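Molybdenum cofactor carrier protein (Chlamydomonas reinhardtii, PDB 2IZ6) probably binds the molybdenum cofactor and carries it, protected, to the enzymes that need it. Local coordinates at residues 40-45 and 66-71; 133-138 and 165-170. One frame throughout, in Å; residues are numbered along the deposited sequence.

Contact 1: 40-45 and 66-71; sequences QIATHG and KEAGGT
Ala42 and Gly70 make the apolar heart of this contact: the methyl CB of Ala42, near the end of helix 28-43, lies 3.5 Å from Gly70 CA, and the two CA atoms come within 4.3 Å of each other. So close an approach is possible because Gly70 carries no side chain, and the methyl rests directly on its backbone. A second methyl joins in where Ala68 CB meets Ala42 CB at 3.8 Å, and the same Ala68 carbon lies against Thr43 OG1.

The two segments are the C-terminal ends of neighbouring helices in a Rossmann-like, SLOG-type parallel alpha/beta fold, and each helix closes with a Schellman motif, through Gly45 and Gly69, both at positive phi, before the chain turns into strands 47-51 and 72-76.

Direct hydrogen bonds across the gap are absent, but one water spans it, donating to Thr43 OG1 and, at 2.8 Å, to Ala68 O. The Thr43 hydroxyl stands beside its own backbone N (chi1 -61°), where it also bonds to Lys39 O.

Other polar bonds brace each side separately. Lys66 NZ reaches Gly70 O at 3.0 Å while forming a salt bridge with Asp89. On the facing helix, Gln40 O accepts from His44 N and, from the opposite face of the carbonyl plane, from His44 ND1 at 2.8 Å, the acceptor lying in the imidazole plane.

Contact 2: 133-138 and 165-170; sequences PVVLLG and IAAVKQ
The first side-chain bond of Val135 leads from strand 134-137 toward helix 161-173, and one branch, CG2, does the touching. The other branch, CG1, is anti to the backbone N (chi1 -178°), which places CG2 anti to the carbonyl carbon and turns that methyl towards the helix. There CG2 meets two consecutive residues of the helix. The nearer is Ala167, whose CB is directed at the strand and approaches Val135 CG2 to 4.0 Å, methyl to methyl. The other is Val168, set to the flank of the helix, which brings its CG2 to 4.2 Å from the same Val135 atom.

Ala167 stands where segments 133-138 and 165-170 come nearest, with 7.3 Å between the CA atoms of Val135 and Ala167. Strand 134-137 is the next-to-last strand at one side of the parallel sheet, and helix 161-173 covers this face of it, as helices cover the sheet in a Rossmann-like alpha/beta fold. The neighbouring strand 110-114 shares the interface: Val112 touches both Val135 and Val168, and Val110 also packs on Val135. On the other face, Val134 turns to helix 118-129.

With no hydrogen bond, charge or water between the segments, helix and sheet are joined here by dispersion and the burial of aliphatic methyl groups, an attraction that specifies proximity and shape more than exact direction.

How the contacts relate
From the N terminus the chain runs through strand 15-19 and helix 28-43, and contact 1 closes the first loop: strand 47-51 and most of helix 57-67 intervene before 66-71 returns beside 40-45. The chain then adds strands 72-76, 90-93 and 110-114 and helix 118-129 before contact 2 closes a second loop, from strand 134-137 through helix 141-150 and strand 155-158 to helix 161-173. The loops follow in series, neither nested nor crossed. Contact 1 ties two helix ends together, contact 2 a helix to the sheet. Their centres lie about 16 Å apart, yet they meet: Ile165 packs on Gln40, Ile41 and His44, with His44 CE1 3.5 Å from Ile165 CG2, joining helices 28-43 and 161-173.

Contact 1: 40-45 and 66-71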
ATOM      1  N   GLN A  40      -1.154  23.318 -20.945  1.00 21.26           N
ATOM      2  CA  GLN A  40      -1.221  22.674 -22.242  1.00 22.14           C
ATOM      3  C   GLN A  40      -1.914  21.398 -22.106  1.00 22.32           C
ATOM      4  O   GLN A  40      -2.659  20.987 -22.999  1.00 23.02           O
ATOM      5  CB  GLN A  40       0.185  22.583 -22.835  1.00 22.76           C
ATOM      6  CG  GLN A  40       0.754  23.957 -23.132  1.00 23.78           C
ATOM      7  CD  GLN A  40      -0.083  24.818 -24.089  1.00 27.89           C
ATOM      8  OE1 GLN A  40      -0.795  24.296 -24.989  1.00 28.06           O
ATOM      9  NE2 GLN A  40       0.059  26.147 -23.957  1.00 26.79           N
ATOM     10  N   ILE A  41      -1.696  20.709 -20.981  1.00 21.57           N
ATOM     11  CA  ILE A  41      -2.421  19.471 -20.772  1.00 20.80           C
ATOM     12  C   ILE A  41      -3.923  19.733 -20.792  1.00 20.50           C
ATOM     13  O   ILE A  41      -4.658  18.982 -21.407  1.00 21.03           O
ATOM     14  CB  ILE A  41      -1.948  18.737 -19.439  1.00 21.50           C
ATOM     15  CG1 ILE A  41      -0.540  18.186 -19.651  1.00 20.17           C
ATOM     16  CG2 ILE A  41      -2.975  17.780 -18.861  1.00 21.36           C
ATOM     17  CD1 ILE A  41       0.141  17.830 -18.354  1.00 22.97           C
ATOM     18  N   ALA A  42      -4.389  20.671 -20.039  1.00 21.61           N
ATOM     19  CA  ALA A  42      -5.821  21.003 -20.014  1.00 21.38           C
ATOM     20  C   ALA A  42      -6.391  21.457 -21.358  1.00 22.40           C
ATOM     21  O   ALA A  42      -7.489  21.074 -21.740  1.00 23.75           O
ATOM     22  CB  ALA A  42      -6.089  21.998 -19.033  1.00 22.39           C
ATOM     23  N   THR A  43      -5.586  22.205 -22.063  1.00 23.40           N
ATOM     24  CA  THR A  43      -5.979  22.766 -23.370  1.00 23.72           C
ATOM     25  C   THR A  43      -6.181  21.671 -24.398  1.00 23.96           C
ATOM     26  O   THR A  43      -7.063  21.749 -25.248  1.00 25.56           O
ATOM     27  CB  THR A  43      -4.935  23.769 -23.854  1.00 24.45           C
ATOM     28  OG1 THR A  43      -4.812  24.891 -22.915  1.00 23.25           O
ATOM     29  CG2 THR A  43      -5.280  24.273 -25.260  1.00 25.80           C
ATOM     30  N   HIS A  44      -5.387  20.586 -24.285  1.00 24.41           N
ATOM     31  CA  HIS A  44      -5.589  19.396 -25.065  1.00 24.36           C
ATOM     32  C   HIS A  44      -6.725  18.503 -24.612  1.00 24.86           C
ATOM     33  O   HIS A  44      -6.937  17.437 -25.179  1.00 27.36           O
ATOM     34  CB  HIS A  44      -4.259  18.612 -25.154  1.00 23.63           C
ATOM     35  CG  HIS A  44      -3.276  19.229 -26.095  1.00 22.54           C
ATOM     36  ND1 HIS A  44      -2.534  20.333 -25.762  1.00 24.34           N
ATOM     37  CD2 HIS A  44      -3.004  18.961 -27.400  1.00 24.06           C
ATOM     38  CE1 HIS A  44      -1.794  20.696 -26.805  1.00 23.19           C
ATOM     39  NE2 HIS A  44      -2.030  19.852 -27.800  1.00 25.38           N
ATOM     40  N   GLY A  45      -7.470  18.883 -23.578  1.00 24.43           N
ATOM     41  CA  GLY A  45      -8.584  18.071 -23.144  1.00 24.75           C
ATOM     42  C   GLY A  45      -8.258  16.896 -22.282  1.00 23.94           C
ATOM     43  O   GLY A  45      -9.066  15.965 -22.203  1.00 26.64           O
ATOM     44  N   LYS A  66      -5.926  24.205 -14.095  1.00 26.59           N
ATOM     45  CA  LYS A  66      -7.227  24.752 -13.629  1.00 27.60           C
ATOM     46  C   LYS A  66      -7.485  26.055 -14.357  1.00 28.64           C
ATOM     47  O   LYS A  66      -8.616  26.336 -14.810  1.00 30.11           O
ATOM     48  CB  LYS A  66      -7.205  24.925 -12.112  1.00 27.26           C
ATOM     49  CG  LYS A  66      -8.448  25.580 -11.406  1.00 31.12           C
ATOM     50  CD  LYS A  66      -9.791  24.880 -11.640  1.00 34.06           C
ATOM     51  CE  LYS A  66      -9.719  23.388 -11.744  1.00 38.05           C
ATOM     52  NZ  LYS A  66     -10.921  22.924 -12.524  1.00 35.57           N
ATOM     53  N   GLU A  67      -6.449  26.854 -14.538  1.00 28.27           N
ATOM     54  CA  GLU A  67      -6.579  28.129 -15.280  1.00 30.38           C
ATOM     55  C   GLU A  67      -7.065  27.964 -16.740  1.00 29.63           C
ATOM     56  O   GLU A  67      -7.830  28.791 -17.267  1.00 29.56           O
ATOM     57  CB  GLU A  67      -5.244  28.869 -15.253  1.00 30.79           C
ATOM     58  CG  GLU A  67      -5.251  30.233 -15.956  1.00 32.27           C
ATOM     59  CD  GLU A  67      -3.863  30.857 -16.121  1.00 35.12           C
ATOM     60  OE1 GLU A  67      -2.856  30.273 -15.662  1.00 41.12           O
ATOM     61  OE2 GLU A  67      -3.767  31.961 -16.734  1.00 42.46           O
ATOM     62  N   ALA A  68      -6.599  26.910 -17.410  1.00 28.40           N
ATOM     63  CA  ALA A  68      -6.981  26.558 -18.741  1.00 28.70           C
ATOM     64  C   ALA A  68      -8.287  25.754 -18.815  1.00 28.27           C
ATOM     65  O   ALA A  68      -8.662  25.248 -19.885  1.00 27.69           O
ATOM     66  CB  ALA A  68      -5.811  25.756 -19.363  1.00 29.46           C
ATOM     67  N   GLY A  69      -8.979  25.592 -17.677  1.00 27.67           N
ATOM     68  CA  GLY A  69     -10.266  24.864 -17.651  1.00 27.75           C
ATOM     69  C   GLY A  69     -10.245  23.368 -17.582  1.00 26.15           C
ATOM     70  O   GLY A  69     -11.274  22.729 -17.815  1.00 27.05           O
ATOM     71  N   GLY A  70      -9.086  22.772 -17.239  1.00 24.74           N
ATOM     72  CA  GLY A  70      -9.029  21.355 -17.193  1.00 23.60           C
ATOM     73  C   GLY A  70      -9.403  20.783 -15.838  1.00 24.96           C
ATOM     74  O   GLY A  70      -9.583  21.493 -14.847  1.00 25.28           O
ATOM     75  N   THR A  71      -9.565  19.481 -15.833  1.00 24.07           N
ATOM     76  CA  THR A  71      -9.970  18.744 -14.683  1.00 24.59           C
ATOM     77  C   THR A  71      -8.661  18.229 -14.039  1.00 24.09           C
ATOM     78  O   THR A  71      -7.744  17.767 -14.707  1.00 24.45           O
ATOM     79  CB  THR A  71     -10.772  17.502 -15.052  1.00 26.48           C
ATOM     80  OG1 THR A  71     -12.058  17.885 -15.552  1.00 27.69           O
ATOM     81  CG2 THR A  71     -11.001  16.590 -13.860  1.00 26.49           C
TER
HETATM   82  O   HOH W   1      -7.680  25.904 -22.429  1.00 37.10           O

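Contact 2: 133-138 and 165-170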
ATOM      1  N   PRO A 133       5.103   4.683 -20.795  1.00 24.72           N
ATOM      2  CA  PRO A 133       6.034   5.697 -21.264  1.00 24.05           C
ATOM      3  C   PRO A 133       6.210   6.889 -20.347  1.00 24.43           C
ATOM      4  O   PRO A 133       5.286   7.285 -19.662  1.00 26.94           O
ATOM      5  CB  PRO A 133       5.431   6.198 -22.553  1.00 25.14           C
ATOM      6  CG  PRO A 133       4.003   5.970 -22.348  1.00 26.48           C
ATOM      7  CD  PRO A 133       3.804   4.834 -21.434  1.00 27.08           C
ATOM      8  N   VAL A 134       7.413   7.370 -20.331  1.00 24.36           N
ATOM      9  CA  VAL A 134       7.749   8.508 -19.496  0.50 22.96           C
ATOM     10  C   VAL A 134       8.427   9.649 -20.306  1.00 24.71           C
ATOM     11  O   VAL A 134       9.308   9.417 -21.148  1.00 25.29           O
ATOM     12  CB  VAL A 134       8.663   8.071 -18.307  0.50 22.85           C
ATOM     13  CG1 VAL A 134       9.030   9.279 -17.434  0.50 23.15           C
ATOM     14  CG2 VAL A 134       8.026   7.014 -17.408  0.50 22.08           C
ATOM     15  N   VAL A 135       8.000  10.855 -20.033  1.00 23.23           N
ATOM     16  CA  VAL A 135       8.607  12.055 -20.586  1.00 21.85           C
ATOM     17  C   VAL A 135       9.427  12.856 -19.557  1.00 22.81           C
ATOM     18  O   VAL A 135       8.906  13.147 -18.493  1.00 23.41           O
ATOM     19  CB  VAL A 135       7.552  12.971 -21.252  1.00 23.54           C
ATOM     20  CG1 VAL A 135       8.202  14.183 -21.867  1.00 26.25           C
ATOM     21  CG2 VAL A 135       6.788  12.257 -22.333  1.00 25.25           C
ATOM     22  N   LEU A 136      10.727  13.034 -19.817  1.00 23.30           N
ATOM     23  CA  LEU A 136      11.612  13.708 -18.900  1.00 22.88           C
ATOM     24  C   LEU A 136      11.863  15.112 -19.379  1.00 23.82           C
ATOM     25  O   LEU A 136      12.511  15.312 -20.407  1.00 24.28           O
ATOM     26  CB  LEU A 136      12.932  12.932 -18.814  1.00 23.70           C
ATOM     27  CG  LEU A 136      12.870  11.476 -18.355  1.00 24.43           C
ATOM     28  CD1 LEU A 136      14.320  10.881 -18.309  1.00 22.26           C
ATOM     29  CD2 LEU A 136      12.172  11.330 -17.029  1.00 26.89           C
ATOM     30  N   LEU A 137      11.424  16.083 -18.578  1.00 22.96           N
ATOM     31  CA  LEU A 137      11.539  17.524 -18.893  1.00 24.89           C
ATOM     32  C   LEU A 137      12.334  18.194 -17.767  1.00 25.66           C
ATOM     33  O   LEU A 137      11.992  18.099 -16.604  1.00 25.76           O
ATOM     34  CB  LEU A 137      10.168  18.174 -19.048  1.00 24.48           C
ATOM     35  CG  LEU A 137      10.141  19.715 -19.242  1.00 25.79           C
ATOM     36  CD1 LEU A 137      10.837  20.036 -20.532  1.00 25.81           C
ATOM     37  CD2 LEU A 137       8.658  20.211 -19.230  1.00 27.33           C
ATOM     38  N   GLY A 138      13.402  18.844 -18.148  1.00 27.53           N
ATOM     39  CA  GLY A 138      14.226  19.608 -17.190  1.00 28.28           C
ATOM     40  C   GLY A 138      14.964  18.766 -16.182  1.00 28.68           C
ATOM     41  O   GLY A 138      15.236  19.217 -15.059  1.00 30.16           O
ATOM     42  N   ILE A 165       4.720  18.100 -24.703  1.00 23.85           N
ATOM     43  CA  ILE A 165       3.362  17.984 -25.159  1.00 23.54           C
ATOM     44  C   ILE A 165       3.279  17.199 -26.474  1.00 22.71           C
ATOM     45  O   ILE A 165       2.445  16.356 -26.668  1.00 24.28           O
ATOM     46  CB  ILE A 165       2.693  19.386 -25.242  1.00 23.67           C
ATOM     47  CG1 ILE A 165       2.554  20.000 -23.839  1.00 24.72           C
ATOM     48  CG2 ILE A 165       1.351  19.337 -26.029  1.00 23.55           C
ATOM     49  CD1 ILE A 165       1.498  19.281 -22.932  1.00 26.98           C
ATOM     50  N   ALA A 166       4.188  17.496 -27.400  1.00 25.63           N
ATOM     51  CA  ALA A 166       4.235  16.757 -28.649  1.00 25.67           C
ATOM     52  C   ALA A 166       4.494  15.309 -28.414  1.00 26.21           C
ATOM     53  O   ALA A 166       3.883  14.477 -29.091  1.00 26.78           O
ATOM     54  CB  ALA A 166       5.326  17.367 -29.568  1.00 27.37           C
ATOM     55  N   ALA A 167       5.385  14.966 -27.471  1.00 25.54           N
ATOM     56  CA  ALA A 167       5.669  13.541 -27.136  1.00 25.16           C
ATOM     57  C   ALA A 167       4.415  12.848 -26.589  1.00 23.44           C
ATOM     58  O   ALA A 167       4.044  11.752 -27.027  1.00 23.61           O
ATOM     59  CB  ALA A 167       6.822  13.430 -26.178  1.00 26.38           C
ATOM     60  N   VAL A 168       3.744  13.517 -25.658  1.00 23.49           N
ATOM     61  CA  VAL A 168       2.529  13.002 -25.094  1.00 23.83           C
ATOM     62  C   VAL A 168       1.476  12.779 -26.221  1.00 24.91           C
ATOM     63  O   VAL A 168       0.828  11.774 -26.281  1.00 25.49           O
ATOM     64  CB  VAL A 168       1.963  13.898 -23.995  1.00 23.95           C
ATOM     65  CG1 VAL A 168       0.595  13.362 -23.481  1.00 25.82           C
ATOM     66  CG2 VAL A 168       2.945  14.009 -22.796  1.00 23.54           C
ATOM     67  N   LYS A 169       1.272  13.789 -27.038  1.00 25.73           N
ATOM     68  CA  LYS A 169       0.254  13.720 -28.065  1.00 27.27           C
ATOM     69  C   LYS A 169       0.521  12.538 -28.994  1.00 27.14           C
ATOM     70  O   LYS A 169      -0.404  11.801 -29.352  1.00 28.85           O
ATOM     71  CB  LYS A 169       0.222  15.063 -28.847  1.00 27.71           C
ATOM     72  CG  LYS A 169      -0.932  15.305 -29.732  1.00 29.50           C
ATOM     73  CD  LYS A 169      -0.922  16.795 -30.273  1.00 30.80           C
ATOM     74  CE  LYS A 169      -1.882  17.000 -31.402  1.00 34.02           C
ATOM     75  NZ  LYS A 169      -1.737  18.463 -31.851  1.00 31.63           N
ATOM     76  N   GLN A 170       1.775  12.298 -29.366  1.00 27.91           N
ATOM     77  CA  GLN A 170       2.138  11.209 -30.300  1.00 29.95           C
ATOM     78  C   GLN A 170       1.879   9.839 -29.653  1.00 28.47           C
ATOM     79  O   GLN A 170       1.356   8.901 -30.265  1.00 28.85           O
ATOM     80  CB  GLN A 170       3.633  11.345 -30.639  1.00 30.55           C
ATOM     81  CG  GLN A 170       4.233  10.336 -31.594  1.00 33.25           C
ATOM     82  CD  GLN A 170       5.744  10.629 -31.855  1.00 38.09           C
ATOM     83  OE1 GLN A 170       6.326  11.566 -31.250  1.00 48.03           O
ATOM     84  NE2 GLN A 170       6.357   9.875 -32.772  1.00 44.99           N
TER